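Local coordinates for putative adhesin (Bacteroides fragilis NCTC 9343, PDB 3PET), which is of unknown function but is probably a lipid-anchored cell-surface adhesin, built as a right-handed beta-helix, at residues A[90-103]-A[109-123]. Residues are numbered along the deposited sequence; the frame is centred on the assembly and turned at random. Where two conformers were deposited one is given.
Sequences LNGISFKGVGDVHI and TDNLDIESKGVGNVD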
ATOM      1  N   LEU A  90      14.528 -16.887 -16.127  1.00 17.38           N
ATOM      2  CA  LEU A  90      14.256 -15.817 -15.176  1.00 16.77           C
ATOM      3  C   LEU A  90      14.057 -16.392 -13.783  1.00 21.94           C
ATOM      4  O   LEU A  90      13.194 -17.259 -13.590  1.00 20.69           O
ATOM      5  CB  LEU A  90      13.048 -14.954 -15.579  1.00 16.66           C
ATOM      6  CG  LEU A  90      12.903 -13.628 -14.801  1.00 19.88           C
ATOM      7  CD1 LEU A  90      13.988 -12.621 -15.202  1.00 20.17           C
ATOM      8  CD2 LEU A  90      11.537 -13.038 -15.007  1.00 22.08           C
ATOM      9  N   ASN A  91      14.862 -15.896 -12.811  1.00 18.67           N
ATOM     10  CA  ASN A  91      14.820 -16.313 -11.408  1.00 19.07           C
ATOM     11  C   ASN A  91      14.421 -15.188 -10.458  1.00 21.16           C
ATOM     12  O   ASN A  91      14.125 -15.459  -9.302  1.00 18.84           O
ATOM     13  CB  ASN A  91      16.190 -16.857 -10.980  1.00 21.95           C
ATOM     14  CG  ASN A  91      16.531 -18.131 -11.700  1.00 36.41           C
ATOM     15  OD1 ASN A  91      17.501 -18.181 -12.432  1.00 26.67           O
ATOM     16  ND2 ASN A  91      15.698 -19.162 -11.569  1.00 29.42           N
ATOM     17  N   GLY A  92      14.468 -13.942 -10.919  1.00 18.20           N
ATOM     18  CA  GLY A  92      14.142 -12.833 -10.041  1.00 16.99           C
ATOM     19  C   GLY A  92      13.686 -11.572 -10.722  1.00 19.30           C
ATOM     20  O   GLY A  92      14.171 -11.218 -11.800  1.00 18.20           O
ATOM     21  N   ILE A  93      12.724 -10.898 -10.076  1.00 14.97           N
ATOM     22  CA  ILE A  93      12.238  -9.580 -10.469  1.00 15.00           C
ATOM     23  C   ILE A  93      12.245  -8.721  -9.234  1.00 19.32           C
ATOM     24  O   ILE A  93      11.559  -9.036  -8.254  1.00 18.73           O
ATOM     25  CB  ILE A  93      10.842  -9.532 -11.185  1.00 19.27           C
ATOM     26  CG1 ILE A  93      10.793 -10.447 -12.439  1.00 20.41           C
ATOM     27  CG2 ILE A  93      10.494  -8.057 -11.585  1.00 20.03           C
ATOM     28  CD1 ILE A  93       9.378 -10.701 -12.966  1.00 28.07           C
ATOM     29  N   SER A  94      13.005  -7.636  -9.278  1.00 16.04           N
ATOM     30  CA  SER A  94      13.011  -6.602  -8.243  1.00 15.93           C
ATOM     31  C   SER A  94      12.495  -5.321  -8.890  1.00 19.57           C
ATOM     32  O   SER A  94      13.147  -4.787  -9.795  1.00 19.40           O
ATOM     33  CB  SER A  94      14.405  -6.418  -7.662  1.00 17.83           C
ATOM     34  OG  SER A  94      14.312  -5.425  -6.660  1.00 24.09           O
ATOM     35  N   PHE A  95      11.275  -4.904  -8.531  1.00 15.07           N
ATOM     36  CA  PHE A  95      10.681  -3.737  -9.164  1.00 15.18           C
ATOM     37  C   PHE A  95      10.555  -2.598  -8.173  1.00 19.63           C
ATOM     38  O   PHE A  95       9.937  -2.757  -7.123  1.00 19.66           O
ATOM     39  CB  PHE A  95       9.321  -4.070  -9.820  1.00 16.77           C
ATOM     40  CG  PHE A  95       8.731  -2.899 -10.581  1.00 17.78           C
ATOM     41  CD1 PHE A  95       9.172  -2.587 -11.860  1.00 20.46           C
ATOM     42  CD2 PHE A  95       7.726  -2.122 -10.024  1.00 20.67           C
ATOM     43  CE1 PHE A  95       8.611  -1.522 -12.569  1.00 21.49           C
ATOM     44  CE2 PHE A  95       7.189  -1.037 -10.721  1.00 23.04           C
ATOM     45  CZ  PHE A  95       7.643  -0.742 -11.984  1.00 20.25           C
ATOM     46  N   LYS A  96      11.135  -1.433  -8.530  1.00 15.00           N
ATOM     47  CA  LYS A  96      11.162  -0.250  -7.680  1.00 15.84           C
ATOM     48  C   LYS A  96      10.764   1.014  -8.451  1.00 18.92           C
ATOM     49  O   LYS A  96      11.224   2.083  -8.108  1.00 19.15           O
ATOM     50  CB  LYS A  96      12.570  -0.054  -7.063  1.00 20.13           C
ATOM     51  CG  LYS A  96      13.138  -1.266  -6.320  1.00 37.28           C
ATOM     52  CD  LYS A  96      14.566  -1.023  -5.854  1.00 48.60           C
ATOM     53  CE  LYS A  96      15.581  -1.744  -6.707  1.00 64.60           C
ATOM     54  NZ  LYS A  96      16.226  -2.867  -5.969  1.00 73.27           N
ATOM     55  N   GLY A  97       9.897   0.895  -9.449  1.00 14.73           N
ATOM     56  CA  GLY A  97       9.468   2.052 -10.224  1.00 13.48           C
ATOM     57  C   GLY A  97       7.976   2.283 -10.245  1.00 17.08           C
ATOM     58  O   GLY A  97       7.267   1.943  -9.293  1.00 15.20           O
ATOM     59  N   VAL A  98       7.495   2.890 -11.331  1.00 13.90           N
ATOM     60  CA  VAL A  98       6.080   3.173 -11.537  1.00 13.66           C
ATOM     61  C   VAL A  98       5.667   2.485 -12.819  1.00 18.03           C
ATOM     62  O   VAL A  98       6.208   2.786 -13.885  1.00 17.40           O
ATOM     63  CB  VAL A  98       5.775   4.698 -11.557  1.00 17.53           C
ATOM     64  CG1 VAL A  98       4.328   4.967 -11.992  1.00 17.53           C
ATOM     65  CG2 VAL A  98       6.075   5.345 -10.208  1.00 16.76           C
ATOM     66  N   GLY A  99       4.748   1.533 -12.700  1.00 16.07           N
ATOM     67  CA  GLY A  99       4.261   0.748 -13.836  1.00 15.34           C
ATOM     68  C   GLY A  99       3.947  -0.700 -13.493  1.00 17.80           C
ATOM     69  O   GLY A  99       4.281  -1.195 -12.408  1.00 13.72           O
ATOM     70  N   ASP A 100       3.301  -1.394 -14.434  1.00 15.97           N
ATOM     71  CA  ASP A 100       2.926  -2.799 -14.232  1.00 15.41           C
ATOM     72  C   ASP A 100       3.958  -3.736 -14.805  1.00 18.73           C
ATOM     73  O   ASP A 100       4.620  -3.388 -15.790  1.00 17.13           O
ATOM     74  CB  ASP A 100       1.549  -3.088 -14.862  1.00 17.23           C
ATOM     75  CG  ASP A 100       0.418  -2.244 -14.282  1.00 22.11           C
ATOM     76  OD1 ASP A 100       0.478  -1.912 -13.088  1.00 21.20           O
ATOM     77  OD2 ASP A 100      -0.493  -1.888 -15.034  1.00 23.98           O
ATOM     78  N   VAL A 101       4.132  -4.917 -14.167  1.00 15.24           N
ATOM     79  CA  VAL A 101       5.090  -5.935 -14.628  1.00 15.09           C
ATOM     80  C   VAL A 101       4.271  -7.134 -15.097  1.00 20.42           C
ATOM     81  O   VAL A 101       3.469  -7.677 -14.325  1.00 18.33           O
ATOM     82  CB  VAL A 101       6.177  -6.323 -13.573  1.00 17.96           C
ATOM     83  CG1 VAL A 101       7.170  -7.339 -14.146  1.00 17.60           C
ATOM     84  CG2 VAL A 101       6.928  -5.080 -13.064  1.00 17.39           C
ATOM     85  N   HIS A 102       4.472  -7.550 -16.364  1.00 16.54           N
ATOM     86  CA  HIS A 102       3.720  -8.671 -16.925  1.00 16.35           C
ATOM     87  C   HIS A 102       4.613  -9.784 -17.402  1.00 20.38           C
ATOM     88  O   HIS A 102       5.703  -9.534 -17.928  1.00 19.06           O
ATOM     89  CB  HIS A 102       2.872  -8.226 -18.142  1.00 17.52           C
ATOM     90  CG  HIS A 102       1.830  -7.185 -17.872  1.00 20.87           C
ATOM     91  ND1 HIS A 102       0.501  -7.529 -17.668  1.00 22.62           N
ATOM     92  CD2 HIS A 102       1.940  -5.836 -17.854  1.00 22.10           C
ATOM     93  CE1 HIS A 102      -0.138  -6.386 -17.472  1.00 22.20           C
ATOM     94  NE2 HIS A 102       0.683  -5.339 -17.601  1.00 22.32           N
ATOM     95  N   ILE A 103       4.111 -11.022 -17.256  1.00 17.01           N
ATOM     96  CA  ILE A 103       4.600 -12.277 -17.844  1.00 16.07           C
ATOM     97  C   ILE A 103       3.316 -12.877 -18.404  1.00 21.75           C
ATOM     98  O   ILE A 103       2.613 -13.620 -17.704  1.00 21.31           O
ATOM     99  CB  ILE A 103       5.389 -13.224 -16.903  1.00 18.40           C
ATOM    100  CG1 ILE A 103       6.564 -12.508 -16.169  1.00 17.36           C
ATOM    101  CG2 ILE A 103       5.847 -14.476 -17.694  1.00 17.00           C
ATOM    102  CD1 ILE A 103       7.510 -13.476 -15.233  1.00 22.91           C
ATOM    103  N   THR A 109      10.678 -22.099 -14.606  1.00 21.31           N
ATOM    104  CA  THR A 109      11.916 -21.838 -13.872  1.00 20.68           C
ATOM    105  C   THR A 109      11.982 -22.751 -12.651  1.00 26.62           C
ATOM    106  O   THR A 109      10.974 -23.342 -12.282  1.00 26.62           O
ATOM    107  CB  THR A 109      11.960 -20.327 -13.472  1.00 23.76           C
ATOM    108  OG1 THR A 109      13.256 -20.008 -12.955  1.00 23.55           O
ATOM    109  CG2 THR A 109      10.856 -19.918 -12.454  1.00 19.15           C
ATOM    110  N   ASP A 110      13.144 -22.852 -12.012  1.00 24.75           N
ATOM    111  CA  ASP A 110      13.247 -23.623 -10.782  1.00 25.87           C
ATOM    112  C   ASP A 110      12.754 -22.746  -9.610  1.00 30.13           C
ATOM    113  O   ASP A 110      11.778 -23.092  -8.955  1.00 30.26           O
ATOM    114  CB  ASP A 110      14.683 -24.150 -10.549  1.00 29.06           C
ATOM    115  CG  ASP A 110      15.826 -23.217 -10.965  1.00 48.14           C
ATOM    116  OD1 ASP A 110      15.613 -21.971 -10.984  1.00 48.54           O
ATOM    117  OD2 ASP A 110      16.934 -23.729 -11.264  1.00 56.85           O
ATOM    118  N   ASN A 111      13.401 -21.594  -9.384  1.00 26.86           N
ATOM    119  CA  ASN A 111      13.064 -20.661  -8.299  1.00 25.45           C
ATOM    120  C   ASN A 111      12.764 -19.305  -8.857  1.00 28.37           C
ATOM    121  O   ASN A 111      13.518 -18.808  -9.686  1.00 27.58           O
ATOM    122  CB  ASN A 111      14.223 -20.528  -7.295  1.00 23.82           C
ATOM    123  CG  ASN A 111      14.787 -21.849  -6.833  1.00 50.49           C
ATOM    124  OD1 ASN A 111      14.112 -22.654  -6.193  1.00 38.65           O
ATOM    125  ND2 ASN A 111      16.025 -22.132  -7.208  1.00 44.28           N
ATOM    126  N   LEU A 112      11.674 -18.691  -8.399  1.00 23.23           N
ATOM    127  CA  LEU A 112      11.333 -17.346  -8.806  1.00 20.77           C
ATOM    128  C   LEU A 112      11.186 -16.489  -7.569  1.00 24.28           C
ATOM    129  O   LEU A 112      10.442 -16.846  -6.655  1.00 23.30           O
ATOM    130  CB  LEU A 112      10.063 -17.305  -9.674  1.00 19.21           C
ATOM    131  CG  LEU A 112       9.613 -15.910 -10.155  1.00 21.32           C
ATOM    132  CD1 LEU A 112      10.670 -15.243 -11.100  1.00 21.16           C
ATOM    133  CD2 LEU A 112       8.254 -15.977 -10.816  1.00 19.42           C
ATOM    134  N   ASP A 113      11.901 -15.360  -7.541  1.00 20.09           N
ATOM    135  CA  ASP A 113      11.828 -14.410  -6.445  1.00 20.14           C
ATOM    136  C   ASP A 113      11.237 -13.077  -6.977  1.00 23.75           C
ATOM    137  O   ASP A 113      11.815 -12.457  -7.876  1.00 23.49           O
ATOM    138  CB  ASP A 113      13.228 -14.220  -5.815  1.00 22.77           C
ATOM    139  CG  ASP A 113      13.281 -13.404  -4.547  1.00 38.13           C
ATOM    140  OD1 ASP A 113      12.204 -13.151  -3.951  1.00 39.79           O
ATOM    141  OD2 ASP A 113      14.398 -13.053  -4.118  1.00 49.98           O
ATOM    142  N   ILE A 114      10.066 -12.681  -6.446  1.00 17.42           N
ATOM    143  CA  ILE A 114       9.406 -11.434  -6.831  0.50 16.49           C
ATOM    144  C   ILE A 114       9.451 -10.485  -5.650  1.00 20.46           C
ATOM    145  O   ILE A 114       8.942 -10.817  -4.562  1.00 18.25           O
ATOM    146  CB  ILE A 114       7.959 -11.623  -7.364  0.50 19.35           C
ATOM    147  CG1 ILE A 114       7.907 -12.658  -8.508  0.50 19.90           C
ATOM    148  CG2 ILE A 114       7.349 -10.269  -7.806  0.50 18.85           C
ATOM    149  CD1 ILE A 114       6.662 -13.406  -8.538  0.50 27.95           C
ATOM    150  N   GLU A 115      10.086  -9.304  -5.867  1.00 17.79           N
ATOM    151  CA  GLU A 115      10.208  -8.241  -4.865  1.00 19.26           C
ATOM    152  C   GLU A 115       9.582  -6.987  -5.489  1.00 24.85           C
ATOM    153  O   GLU A 115      10.178  -6.381  -6.386  1.00 24.73           O
ATOM    154  CB  GLU A 115      11.675  -8.000  -4.410  1.00 20.62           C
ATOM    155  CG  GLU A 115      12.436  -9.243  -3.943  1.00 30.47           C
ATOM    156  CD  GLU A 115      12.169  -9.761  -2.536  1.00 54.75           C
ATOM    157  OE1 GLU A 115      12.270  -8.967  -1.571  1.00 52.27           O
ATOM    158  OE2 GLU A 115      11.924 -10.981  -2.392  1.00 41.04           O
ATOM    159  N   SER A 116       8.338  -6.654  -5.098  1.00 20.87           N
ATOM    160  CA  SER A 116       7.688  -5.453  -5.640  1.00 20.37           C
ATOM    161  C   SER A 116       7.704  -4.353  -4.596  1.00 23.75           C
ATOM    162  O   SER A 116       7.184  -4.516  -3.485  1.00 22.51           O
ATOM    163  CB  SER A 116       6.277  -5.750  -6.132  1.00 24.48           C
ATOM    164  OG  SER A 116       5.483  -6.386  -5.141  1.00 35.40           O
ATOM    165  N   LYS A 117       8.398  -3.259  -4.927  1.00 20.53           N
ATOM    166  CA  LYS A 117       8.609  -2.122  -4.035  1.00 19.79           C
ATOM    167  C   LYS A 117       8.246  -0.819  -4.734  1.00 21.28           C
ATOM    168  O   LYS A 117       8.774   0.235  -4.382  1.00 20.74           O
ATOM    169  CB  LYS A 117      10.100  -2.084  -3.603  1.00 25.04           C
ATOM    170  CG  LYS A 117      10.702  -3.420  -3.145  1.00 42.94           C
ATOM    171  CD  LYS A 117      12.143  -3.656  -3.613  1.00 52.92           C
ATOM    172  CE  LYS A 117      13.187  -2.963  -2.756  1.00 67.86           C
ATOM    173  NZ  LYS A 117      13.428  -3.678  -1.472  1.00 79.48           N
ATOM    174  N   GLY A 118       7.421  -0.901  -5.775  1.00 16.36           N
ATOM    175  CA  GLY A 118       7.028   0.282  -6.534  1.00 15.35           C
ATOM    176  C   GLY A 118       5.535   0.518  -6.534  1.00 18.08           C
ATOM    177  O   GLY A 118       4.811  -0.017  -5.681  1.00 16.46           O
ATOM    178  N   VAL A 119       5.080   1.371  -7.456  1.00 13.74           N
ATOM    179  CA  VAL A 119       3.650   1.678  -7.651  1.00 13.33           C
ATOM    180  C   VAL A 119       3.221   1.002  -8.943  1.00 17.25           C
ATOM    181  O   VAL A 119       3.666   1.387 -10.025  1.00 15.50           O
ATOM    182  CB  VAL A 119       3.347   3.202  -7.658  1.00 16.33           C
ATOM    183  CG1 VAL A 119       1.850   3.467  -7.848  1.00 15.74           C
ATOM    184  CG2 VAL A 119       3.861   3.867  -6.388  1.00 16.42           C
ATOM    185  N   GLY A 120       2.410  -0.035  -8.815  1.00 14.72           N
ATOM    186  CA  GLY A 120       1.963  -0.803  -9.973  1.00 14.43           C
ATOM    187  C   GLY A 120       1.746  -2.257  -9.630  1.00 19.44           C
ATOM    188  O   GLY A 120       2.068  -2.700  -8.520  1.00 19.50           O
ATOM    189  N   ASN A 121       1.152  -2.991 -10.556  1.00 17.41           N
ATOM    190  CA  ASN A 121       0.806  -4.407 -10.365  1.00 18.24           C
ATOM    191  C   ASN A 121       1.835  -5.342 -10.956  1.00 22.36           C
ATOM    192  O   ASN A 121       2.650  -4.932 -11.777  1.00 21.93           O
ATOM    193  CB  ASN A 121      -0.561  -4.704 -11.023  1.00 17.45           C
ATOM    194  CG  ASN A 121      -1.693  -3.881 -10.450  1.00 31.01           C
ATOM    195  OD1 ASN A 121      -1.737  -3.586  -9.263  1.00 22.61           O
ATOM    196  ND2 ASN A 121      -2.636  -3.485 -11.270  1.00 27.42           N
ATOM    197  N   VAL A 122       1.789  -6.605 -10.540  1.00 18.43           N
ATOM    198  CA  VAL A 122       2.600  -7.692 -11.084  1.00 17.70           C
ATOM    199  C   VAL A 122       1.580  -8.749 -11.524  1.00 21.96           C
ATOM    200  O   VAL A 122       0.717  -9.147 -10.730  1.00 19.81           O
ATOM    201  CB  VAL A 122       3.693  -8.249 -10.130  1.00 21.12           C
ATOM    202  CG1 VAL A 122       4.474  -9.400 -10.784  1.00 20.31           C
ATOM    203  CG2 VAL A 122       4.657  -7.150  -9.700  1.00 21.04           C
ATOM    204  N   ASP A 123       1.635  -9.161 -12.777  1.00 18.26           N
ATOM    205  CA  ASP A 123       0.683 -10.141 -13.304  1.00 18.39           C
ATOM    206  C   ASP A 123       1.459 -11.214 -14.042  1.00 20.89           C
ATOM    207  O   ASP A 123       1.993 -10.951 -15.113  1.00 20.51           O
ATOM    208  CB  ASP A 123      -0.356  -9.438 -14.217  1.00 21.12           C
ATOM    209  CG  ASP A 123      -1.551 -10.286 -14.644  1.00 33.83           C
ATOM    210  OD1 ASP A 123      -1.441 -11.526 -14.628  1.00 34.01           O
ATOM    211  OD2 ASP A 123      -2.577  -9.702 -15.042  1.00 45.50           O
TER
HETATM  212  O   HOH W   1       4.686  -3.231 -10.577  1.00 21.12           O
HETATM  213  O   HOH W   2      -2.598  -3.905 -14.275  1.00 37.52           O
HETATM  214  O   HOH W   3       0.304 -10.359 -17.557  1.00 26.57           O
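The edge of the Phe-95 ring turns toward Val-119 O of 109-123, 4.3 Å from CE2; its own segment covers both faces near the rim, Gly-97 N one and Val-101 CG2 the opposite. The His-102 ring, stacked with Tyr-33, has at its edge, in plane, a water that joins ND1 to Asp-123 O. Asp-100 and Asn-121 lie side by side with carboxylate and amide planes only 3° apart. With CG beside its own backbone N (chi1 -60°), Asp-100 brings OD1 to Asn-121 N at 2.8 Å, an almost straight bond received on the anti side, somewhat out of the carboxylate plane. OD1 takes the place of Gly-99 O, which is 4.1 Å from Asn-121 N and instead shares a water with Asn-121 O. The Asn-91 amide reaches Asn-111 O in plane from ND2 (2.9 Å, 173°), with a weak second bond to Asp-110 OD1. Thr-109 OG1 donates to Leu-90 O at 2.8 Å, from above the carbonyl plane. Between these ends, strands 92-95 and 111-116 run parallel, their axes 4.8 Å apart at closest. Inside, Val-101 CB meets Val-122 CG2 at 4.2 Å, whereas Lys-96, salt-bridged to Asp-25, and Lys-117 run alongside through their methylenes. Two successive beta-helix coils thus stack in register, the carboxylate replacing a backbone acceptor where the turn breaks the ladder.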